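Local coordinates for protein malate dehydrogenase (Naegleria fowleri, PDB 6UM4) that probably catalyses the reversible, nicotinamide-cofactor-dependent oxidation of malate to oxaloacetate, as malate dehydrogenases do, at residues Arg191-Ala200 with Glu410-Leu418; Val222-Thr233 with Glu243-Leu251. All coordinates share one frame; numbering follows the deposited sequence.

Overall arrangement
Contact 2 lies inside the chain loop that contact 1 closes. Contact 1 brings the start of helix 191-212 against the end of helix 394-414 and the turn after it, at the C-terminal end of the modelled chain. Contact 2 packs helix 226-235 on strand 245-247, an edge strand of the six-stranded parallel sheet. The two centres are about 14 Å apart. Contact 2 is buried near the middle of the chain, and contact 1 is partly buried further out. Helix 226-235 links them, since Glu-410 OE1 probably hydrogen-bonds to Thr-228 OG1. Contact 1 joins the NAD-binding domain to the C-terminal domain, while contact 2 is part of the Rossmann fold itself.

Contact 1. Residues Arg191-Ala200 with Glu410-Leu418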
loop_
_atom_site.group_PDB
_atom_site.type_symbol
_atom_site.label_atom_id
_atom_site.label_comp_id
_atom_site.label_asym_id
_atom_site.label_seq_id
_atom_site.Cartn_x
_atom_site.Cartn_y
_atom_site.Cartn_z
ATOM N N ARG A 191 24.413 21.398 5.822
ATOM C CA ARG A 191 23.409 20.933 6.774
ATOM C C ARG A 191 22.527 22.085 7.240
ATOM O O ARG A 191 21.310 21.926 7.382
ATOM C CB ARG A 191 24.067 20.261 7.974
ATOM C CG ARG A 191 23.090 20.053 9.127
ATOM C CD ARG A 191 23.718 19.364 10.333
ATOM N NE ARG A 191 22.857 19.460 11.512
ATOM C CZ ARG A 191 23.092 20.264 12.542
ATOM N NH1 ARG A 191 24.172 21.038 12.548
ATOM N NH2 ARG A 191 22.253 20.289 13.569
ATOM N N ALA A 192 23.122 23.259 7.464
ATOM C CA ALA A 192 22.348 24.411 7.920
ATOM C C ALA A 192 21.360 24.869 6.851
ATOM O O ALA A 192 20.233 25.275 7.163
ATOM C CB ALA A 192 23.287 25.551 8.302
ATOM N N ASP A 193 21.774 24.818 5.585
ATOM C CA ASP A 193 20.897 25.199 4.485
ATOM C C ASP A 193 19.707 24.257 4.387
ATOM O O ASP A 193 18.593 24.678 4.046
ATOM C CB ASP A 193 21.701 25.203 3.189
ATOM C CG ASP A 193 22.543 26.441 3.052
ATOM O OD1 ASP A 193 22.085 27.519 3.497
ATOM O OD2 ASP A 193 23.691 26.317 2.581
ATOM N N VAL A 194 19.935 22.970 4.655
ATOM C CA VAL A 194 18.842 22.005 4.652
ATOM C C VAL A 194 17.815 22.381 5.707
ATOM O O VAL A 194 16.601 22.272 5.484
ATOM C CB VAL A 194 19.382 20.578 4.875
ATOM C CG1 VAL A 194 18.239 19.603 5.151
ATOM C CG2 VAL A 194 20.215 20.123 3.684
ATOM N N MET A 195 18.286 22.803 6.885
ATOM C CA MET A 195 17.368 23.225 7.936
ATOM C C MET A 195 16.636 24.511 7.569
ATOM O O MET A 195 15.416 24.609 7.748
ATOM C CB MET A 195 18.118 23.389 9.251
ATOM C CG MET A 195 18.949 22.176 9.548
ATOM S SD MET A 195 18.261 21.272 10.919
ATOM C CE MET A 195 19.214 19.756 10.814
ATOM N N LYS A 196 17.365 25.512 7.055
ATOM C CA LYS A 196 16.747 26.809 6.785
ATOM C C LYS A 196 15.813 26.754 5.583
ATOM O O LYS A 196 14.714 27.320 5.622
ATOM C CB LYS A 196 17.822 27.877 6.568
ATOM C CG LYS A 196 18.748 28.054 7.765
ATOM C CD LYS A 196 19.585 29.315 7.651
ATOM C CE LYS A 196 21.020 29.013 7.270
ATOM N NZ LYS A 196 21.866 30.242 7.440
ATOM N N ASP A 197 16.228 26.087 4.506
ATOM C CA ASP A 197 15.367 25.993 3.331
ATOM C C ASP A 197 14.079 25.251 3.650
ATOM O O ASP A 197 12.999 25.640 3.190
ATOM C CB ASP A 197 16.107 25.328 2.172
ATOM C CG ASP A 197 17.246 26.181 1.646
ATOM O OD1 ASP A 197 17.331 27.368 2.039
ATOM O OD2 ASP A 197 18.041 25.675 0.824
ATOM N N ASN A 198 14.164 24.175 4.432
ATOM C CA ASN A 198 12.941 23.469 4.792
ATOM C C ASN A 198 12.107 24.278 5.779
ATOM O O ASN A 198 10.874 24.291 5.694
ATOM C CB ASN A 198 13.279 22.092 5.349
ATOM C CG ASN A 198 13.548 21.089 4.259
ATOM O OD1 ASN A 198 12.623 20.571 3.632
ATOM N ND2 ASN A 198 14.824 20.837 3.990
ATOM N N ALA A 199 12.755 24.986 6.707
ATOM C CA ALA A 199 11.993 25.854 7.598
ATOM C C ALA A 199 11.185 26.872 6.794
ATOM O O ALA A 199 10.031 27.158 7.131
ATOM C CB ALA A 199 12.916 26.540 8.607
ATOM N N ALA A 200 11.771 27.417 5.719
ATOM C CA ALA A 200 11.046 28.358 4.870
ATOM C C ALA A 200 9.833 27.694 4.225
ATOM O O ALA A 200 8.783 28.328 4.059
ATOM C CB ALA A 200 11.979 28.939 3.807
ATOM N N GLU A 410 19.329 22.630 16.329
ATOM C CA GLU A 410 18.516 22.803 15.133
ATOM C C GLU A 410 17.638 24.044 15.247
ATOM O O GLU A 410 17.542 24.834 14.303
ATOM C CB GLU A 410 17.676 21.550 14.903
ATOM C CG GLU A 410 18.518 20.359 14.446
ATOM C CD GLU A 410 17.704 19.139 14.009
ATOM O OE1 GLU A 410 16.474 19.250 13.774
ATOM O OE2 GLU A 410 18.313 18.049 13.932
ATOM N N LYS A 411 17.033 24.257 16.416
ATOM C CA LYS A 411 16.147 25.402 16.589
ATOM C C LYS A 411 16.901 26.717 16.430
ATOM O O LYS A 411 16.438 27.619 15.726
ATOM C CB LYS A 411 15.472 25.331 17.957
ATOM C CG LYS A 411 14.598 26.514 18.278
ATOM C CD LYS A 411 13.734 26.212 19.479
ATOM C CE LYS A 411 12.997 27.454 19.949
ATOM N NZ LYS A 411 11.574 27.355 19.515
ATOM N N LYS A 412 18.095 26.819 17.024
ATOM C CA LYS A 412 18.881 28.043 16.893
ATOM C C LYS A 412 19.223 28.327 15.439
ATOM O O LYS A 412 19.270 29.491 15.032
ATOM C CB LYS A 412 20.165 27.951 17.718
ATOM N N ILE A 413 19.440 27.285 14.637
ATOM C CA ILE A 413 19.799 27.506 13.241
ATOM C C ILE A 413 18.634 28.110 12.469
ATOM O O ILE A 413 18.828 29.004 11.641
ATOM C CB ILE A 413 20.284 26.195 12.605
ATOM C CG1 ILE A 413 21.686 25.870 13.123
ATOM C CG2 ILE A 413 20.199 26.275 11.076
ATOM C CD1 ILE A 413 22.189 24.527 12.699
ATOM N N VAL A 414 17.405 27.683 12.759
ATOM C CA VAL A 414 16.254 28.160 11.999
ATOM C C VAL A 414 15.474 29.235 12.746
ATOM O O VAL A 414 14.362 29.578 12.328
ATOM C CB VAL A 414 15.321 27.004 11.602
ATOM C CG1 VAL A 414 16.085 25.976 10.805
ATOM C CG2 VAL A 414 14.657 26.364 12.839
ATOM N N GLU A 415 16.042 29.802 13.822
ATOM C CA GLU A 415 15.288 30.703 14.697
ATOM C C GLU A 415 14.670 31.892 13.968
ATOM O O GLU A 415 13.683 32.456 14.449
ATOM C CB GLU A 415 16.189 31.208 15.818
ATOM C CG GLU A 415 17.263 32.184 15.343
ATOM C CD GLU A 415 18.376 32.375 16.364
ATOM O OE1 GLU A 415 18.236 31.876 17.507
ATOM O OE2 GLU A 415 19.394 33.015 16.018
ATOM N N ASN A 416 15.221 32.291 12.823
ATOM C CA ASN A 416 14.702 33.463 12.126
ATOM C C ASN A 416 13.392 33.203 11.388
ATOM O O ASN A 416 12.790 34.153 10.879
ATOM C CB ASN A 416 15.742 33.999 11.144
ATOM C CG ASN A 416 16.928 34.611 11.848
ATOM O OD1 ASN A 416 16.800 35.151 12.950
ATOM N ND2 ASN A 416 18.097 34.528 11.221
ATOM N N LEU A 417 12.941 31.954 11.310
ATOM C CA LEU A 417 11.653 31.623 10.725
ATOM C C LEU A 417 10.569 31.463 11.787
ATOM O O LEU A 417 9.529 30.846 11.520
ATOM C CB LEU A 417 11.781 30.373 9.856
ATOM C CG LEU A 417 12.727 30.716 8.698
ATOM C CD1 LEU A 417 14.011 29.880 8.692
ATOM C CD2 LEU A 417 12.006 30.643 7.373
ATOM N N LEU A 418 10.807 31.996 12.987
ATOM C CA LEU A 418 9.838 31.994 14.079
ATOM C C LEU A 418 9.019 33.288 14.093
ATOM O O LEU A 418 7.931 33.360 13.516
ATOM C CB LEU A 418 10.554 31.805 15.426
ATOM C CG LEU A 418 11.289 30.474 15.636
ATOM C CD1 LEU A 418 12.116 30.490 16.920
ATOM C CD2 LEU A 418 10.317 29.300 15.642
#
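Ile-413 fits as a knob into a hole formed by Arg-191, Ala-192, Met-195 and Lys-196. Its CG2 lies 4.0 Å from Met-195 CB and the same from Lys-196 CG. Its side chain crosses Arg-191 at about a right angle, and CD1 nears NH1 obliquely to the guanidinium plane. Leu-417 closes the far end with both methyls. Its CD1 is 3.5 Å from Ala-199 CB, and its CD2 3.5 Å from Ala-200 CA. The small alanines let this leucine come close to the helix backbone. Between Ile-413 and Leu-417, Val-414 CG1 sits 3.4 Å from Met-195 O. Met-195 bends at chi2 (-110°), which carries its thioether across the Glu-410 side chain at about a right angle. Its CE is 3.6 Å from Glu-410 CD. The Glu-410 carboxylate is held by Thr-228 and Asn-279. Arg-191 NH2 stays 4.5 Å from Glu-410 OE2, too far for a salt bridge, though the charges may attract. The axes of 191-200 and 410-414 cross at -66°. This sets the end of helix 394-414 and the residues after it against helix 191-212, joining C-terminal and NAD-binding domains. Helix 226-235 packs against both segments, with Asn-229 on Asn-198 and Thr-228 on Val-414.

Contact 2. Residues Val222-Thr233 with Glu243-Leu251; sequences VANPANTNAMIT and ENITAMTRL
Ala-247 points its methyl at the first turn of helix 226-235. Its CB is 3.6 Å from Ala-226 C and 3.8 Å from Ala-226 CB. One turn on, Ala-230 CB lies 3.9 Å from Ala-247 CB. These three small side chains let the strand lie close: the axes of 226-233 and 245-247 approach to 7.2 Å and run nearly antiparallel, at 166°. Ile-245 points to the same helix two residues earlier in the strand. Its two branches divide the work. CG2 lies beside Ala-230 O, at 3.9 Å, and CD1 reaches on to Thr-233 CG2 at 4.0 Å. The Thr-233 hydroxyl turns back to its own helix and donates to Asn-229 O from above the carbonyl plane. This leaves the methyl to face the isoleucine. Helix and strand belong to the beta-alpha-beta unit 218-221, 226-235, 245-247, a right-handed crossover of the kind that builds the Rossmann fold. At the other end, Met-248 and Val-222 lie side by side and point the same way. With CG anti to the backbone N (chi1 -166°), the Met-248 chain runs out and bends at chi3, setting CE 4.1 Å from Val-222 CG1. Beside this pair a water donates to Val-222 O and to Met-248 O, at 2.9 Å from the latter, and so bridges the two backbones. The helix start is shaped by cis Pro-225 and an Asx turn, in which Asn-224 OD1 accepts from Ala-226 N. The buried Asn-227 amide is gripped at both ends: ND2 donates to Trp-371 O and Gly-278 O, and OD1 accepts from His-280 N.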
loop_
_atom_site.group_PDB
_atom_site.type_symbol
_atom_site.label_atom_id
_atom_site.label_comp_id
_atom_site.label_asym_id
_atom_site.label_seq_id
_atom_site.Cartn_x
_atom_site.Cartn_y
_atom_site.Cartn_z
ATOM N N VAL A 222 6.233 14.531 8.084
ATOM C CA VAL A 222 7.106 13.415 7.745
ATOM C C VAL A 222 8.444 13.903 7.203
ATOM O O VAL A 222 9.490 13.328 7.511
ATOM C CB VAL A 222 6.422 12.457 6.733
ATOM C CG1 VAL A 222 7.391 11.390 6.270
ATOM C CG2 VAL A 222 5.199 11.807 7.353
ATOM N N ALA A 223 8.424 14.956 6.387
ATOM C CA ALA A 223 9.640 15.452 5.758
ATOM C C ALA A 223 10.667 15.873 6.802
ATOM O O ALA A 223 10.322 16.460 7.829
ATOM C CB ALA A 223 9.312 16.638 4.856
ATOM N N ASN A 224 11.945 15.573 6.527
ATOM C CA ASN A 224 13.052 15.925 7.412
ATOM C C ASN A 224 13.520 17.369 7.206
ATOM O O ASN A 224 13.349 17.939 6.121
ATOM C CB ASN A 224 14.213 14.973 7.208
ATOM C CG ASN A 224 14.101 13.752 8.083
ATOM O OD1 ASN A 224 13.643 13.846 9.226
ATOM N ND2 ASN A 224 14.509 12.598 7.561
ATOM N N PRO A 225 14.081 18.004 8.259
ATOM C CA PRO A 225 14.179 17.516 9.648
ATOM C C PRO A 225 12.832 17.619 10.376
ATOM O O PRO A 225 12.314 18.730 10.623
ATOM C CB PRO A 225 15.239 18.430 10.271
ATOM C CG PRO A 225 15.063 19.734 9.519
ATOM C CD PRO A 225 14.716 19.321 8.093
ATOM N N ALA A 226 12.265 16.449 10.692
ATOM C CA ALA A 226 10.852 16.365 11.065
ATOM C C ALA A 226 10.535 17.245 12.268
ATOM O O ALA A 226 9.745 18.182 12.154
ATOM C CB ALA A 226 10.468 14.915 11.347
ATOM N N ASN A 227 11.185 16.991 13.414
ATOM C CA ASN A 227 10.866 17.722 14.647
ATOM C C ASN A 227 10.933 19.218 14.431
ATOM O O ASN A 227 10.050 19.965 14.862
ATOM C CB ASN A 227 11.826 17.342 15.784
ATOM C CG ASN A 227 11.779 15.875 16.119
ATOM O OD1 ASN A 227 11.798 15.032 15.217
ATOM N ND2 ASN A 227 11.723 15.554 17.413
ATOM N N THR A 228 12.010 19.670 13.793
ATOM C CA THR A 228 12.206 21.095 13.568
ATOM C C THR A 228 11.200 21.642 12.558
ATOM O O THR A 228 10.684 22.754 12.720
ATOM C CB THR A 228 13.637 21.318 13.099
ATOM O OG1 THR A 228 14.527 20.802 14.099
ATOM C CG2 THR A 228 13.917 22.804 12.908
ATOM N N ASN A 229 10.918 20.884 11.494
ATOM C CA ASN A 229 9.892 21.330 10.555
ATOM C C ASN A 229 8.555 21.521 11.262
ATOM O O ASN A 229 7.864 22.522 11.043
ATOM C CB ASN A 229 9.750 20.327 9.409
ATOM C CG ASN A 229 10.878 20.427 8.398
ATOM O OD1 ASN A 229 11.581 21.436 8.319
ATOM N ND2 ASN A 229 11.068 19.364 7.624
ATOM N N ALA A 230 8.187 20.572 12.133
ATOM C CA ALA A 230 6.925 20.680 12.864
ATOM C C ALA A 230 6.912 21.919 13.750
ATOM O O ALA A 230 5.903 22.642 13.831
ATOM C CB ALA A 230 6.717 19.422 13.712
ATOM N N MET A 231 8.036 22.178 14.421
ATOM C CA MET A 231 8.141 23.349 15.273
ATOM C C MET A 231 7.956 24.636 14.477
ATOM O O MET A 231 7.319 25.580 14.951
ATOM C CB MET A 231 9.491 23.349 15.965
ATOM C CG MET A 231 9.626 24.506 16.950
ATOM S SD MET A 231 11.336 25.020 16.957
ATOM C CE MET A 231 11.453 25.680 15.304
ATOM N N ILE A 232 8.583 24.724 13.301
ATOM C CA ILE A 232 8.411 25.902 12.454
ATOM C C ILE A 232 6.964 26.025 11.983
ATOM O O ILE A 232 6.409 27.130 11.899
ATOM C CB ILE A 232 9.381 25.862 11.262
ATOM C CG1 ILE A 232 10.811 26.074 11.738
ATOM C CG2 ILE A 232 9.012 26.953 10.254
ATOM C CD1 ILE A 232 11.042 27.457 12.317
ATOM N N THR A 233 6.351 24.904 11.607
ATOM C CA THR A 233 4.955 24.938 11.177
ATOM C C THR A 233 4.080 25.541 12.267
ATOM O O THR A 233 3.288 26.458 12.018
ATOM C CB THR A 233 4.465 23.532 10.843
ATOM O OG1 THR A 233 5.320 22.938 9.863
ATOM C CG2 THR A 233 3.037 23.586 10.306
ATOM N N GLU A 243 -0.333 20.995 20.071
ATOM C CA GLU A 243 -0.451 19.543 20.160
ATOM C C GLU A 243 -1.095 18.920 18.922
ATOM O O GLU A 243 -1.028 17.698 18.753
ATOM C CB GLU A 243 -1.251 19.158 21.404
ATOM C CG GLU A 243 -0.409 19.077 22.660
ATOM C CD GLU A 243 -0.005 20.436 23.186
ATOM O OE1 GLU A 243 -0.583 21.451 22.724
ATOM O OE2 GLU A 243 0.900 20.481 24.058
ATOM N N ASN A 244 -1.771 19.715 18.096
ATOM C CA ASN A 244 -2.367 19.197 16.868
ATOM C C ASN A 244 -1.378 19.104 15.707
ATOM O O ASN A 244 -1.780 18.716 14.606
ATOM C CB ASN A 244 -3.575 20.067 16.462
ATOM C CG ASN A 244 -4.760 19.871 17.384
ATOM O OD1 ASN A 244 -4.768 18.956 18.200
ATOM N ND2 ASN A 244 -5.749 20.727 17.278
ATOM N N ILE A 245 -0.115 19.475 15.911
ATOM C CA ILE A 245 0.932 19.353 14.902
ATOM C C ILE A 245 2.040 18.492 15.483
ATOM O O ILE A 245 2.696 18.904 16.447
ATOM C CB ILE A 245 1.486 20.727 14.492
ATOM C CG1 ILE A 245 0.361 21.651 14.019
ATOM C CG2 ILE A 245 2.584 20.577 13.448
ATOM C CD1 ILE A 245 0.855 23.029 13.608
ATOM N N THR A 246 2.271 17.312 14.896
ATOM C CA THR A 246 3.329 16.440 15.387
ATOM C C THR A 246 4.271 16.054 14.255
ATOM O O THR A 246 3.968 16.212 13.072
ATOM C CB THR A 246 2.758 15.180 16.039
ATOM O OG1 THR A 246 1.975 14.463 15.081
ATOM C CG2 THR A 246 1.872 15.552 17.215
ATOM N N ALA A 247 5.422 15.514 14.637
ATOM C CA ALA A 247 6.387 14.988 13.694
ATOM C C ALA A 247 6.475 13.472 13.881
ATOM O O ALA A 247 6.195 12.954 14.966
ATOM C CB ALA A 247 7.748 15.663 13.893
ATOM N N MET A 248 6.838 12.749 12.817
ATOM C CA MET A 248 6.728 11.291 12.825
ATOM C C MET A 248 8.010 10.605 13.292
ATOM O O MET A 248 9.041 10.664 12.610
ATOM C CB MET A 248 6.373 10.756 11.445
ATOM C CG MET A 248 5.946 9.311 11.557
ATOM S SD MET A 248 5.366 8.596 10.022
ATOM C CE MET A 248 6.949 8.470 9.167
ATOM N N THR A 249 7.935 9.907 14.425
ATOM C CA THR A 249 8.971 8.961 14.841
ATOM C C THR A 249 8.438 7.537 14.869
ATOM O O THR A 249 9.100 6.628 15.397
ATOM C CB THR A 249 9.510 9.334 16.216
ATOM O OG1 THR A 249 8.404 9.487 17.111
ATOM C CG2 THR A 249 10.258 10.647 16.122
ATOM N N ARG A 250 7.231 7.337 14.334
ATOM C CA ARG A 250 6.581 6.044 14.401
ATOM C C ARG A 250 7.379 4.997 13.658
ATOM O O ARG A 250 7.288 3.812 13.981
ATOM C CB ARG A 250 5.166 6.153 13.819
ATOM C CG ARG A 250 4.324 4.879 13.915
ATOM C CD ARG A 250 4.379 4.310 15.330
ATOM N NE ARG A 250 3.479 3.180 15.474
ATOM C CZ ARG A 250 2.192 3.273 15.785
ATOM N NH1 ARG A 250 1.634 4.464 15.999
ATOM N NH2 ARG A 250 1.456 2.162 15.862
ATOM N N LEU A 251 8.153 5.404 12.643
ATOM C CA LEU A 251 8.930 4.421 11.902
ATOM C C LEU A 251 10.138 3.971 12.721
ATOM O O LEU A 251 10.464 2.777 12.754
ATOM C CB LEU A 251 9.354 4.972 10.540
ATOM C CG LEU A 251 10.132 3.926 9.737
ATOM C CD1 LEU A 251 9.275 2.689 9.468
ATOM C CD2 LEU A 251 10.776 4.467 8.458
HETATM O O HOH W 1 9.169 11.267 9.746
#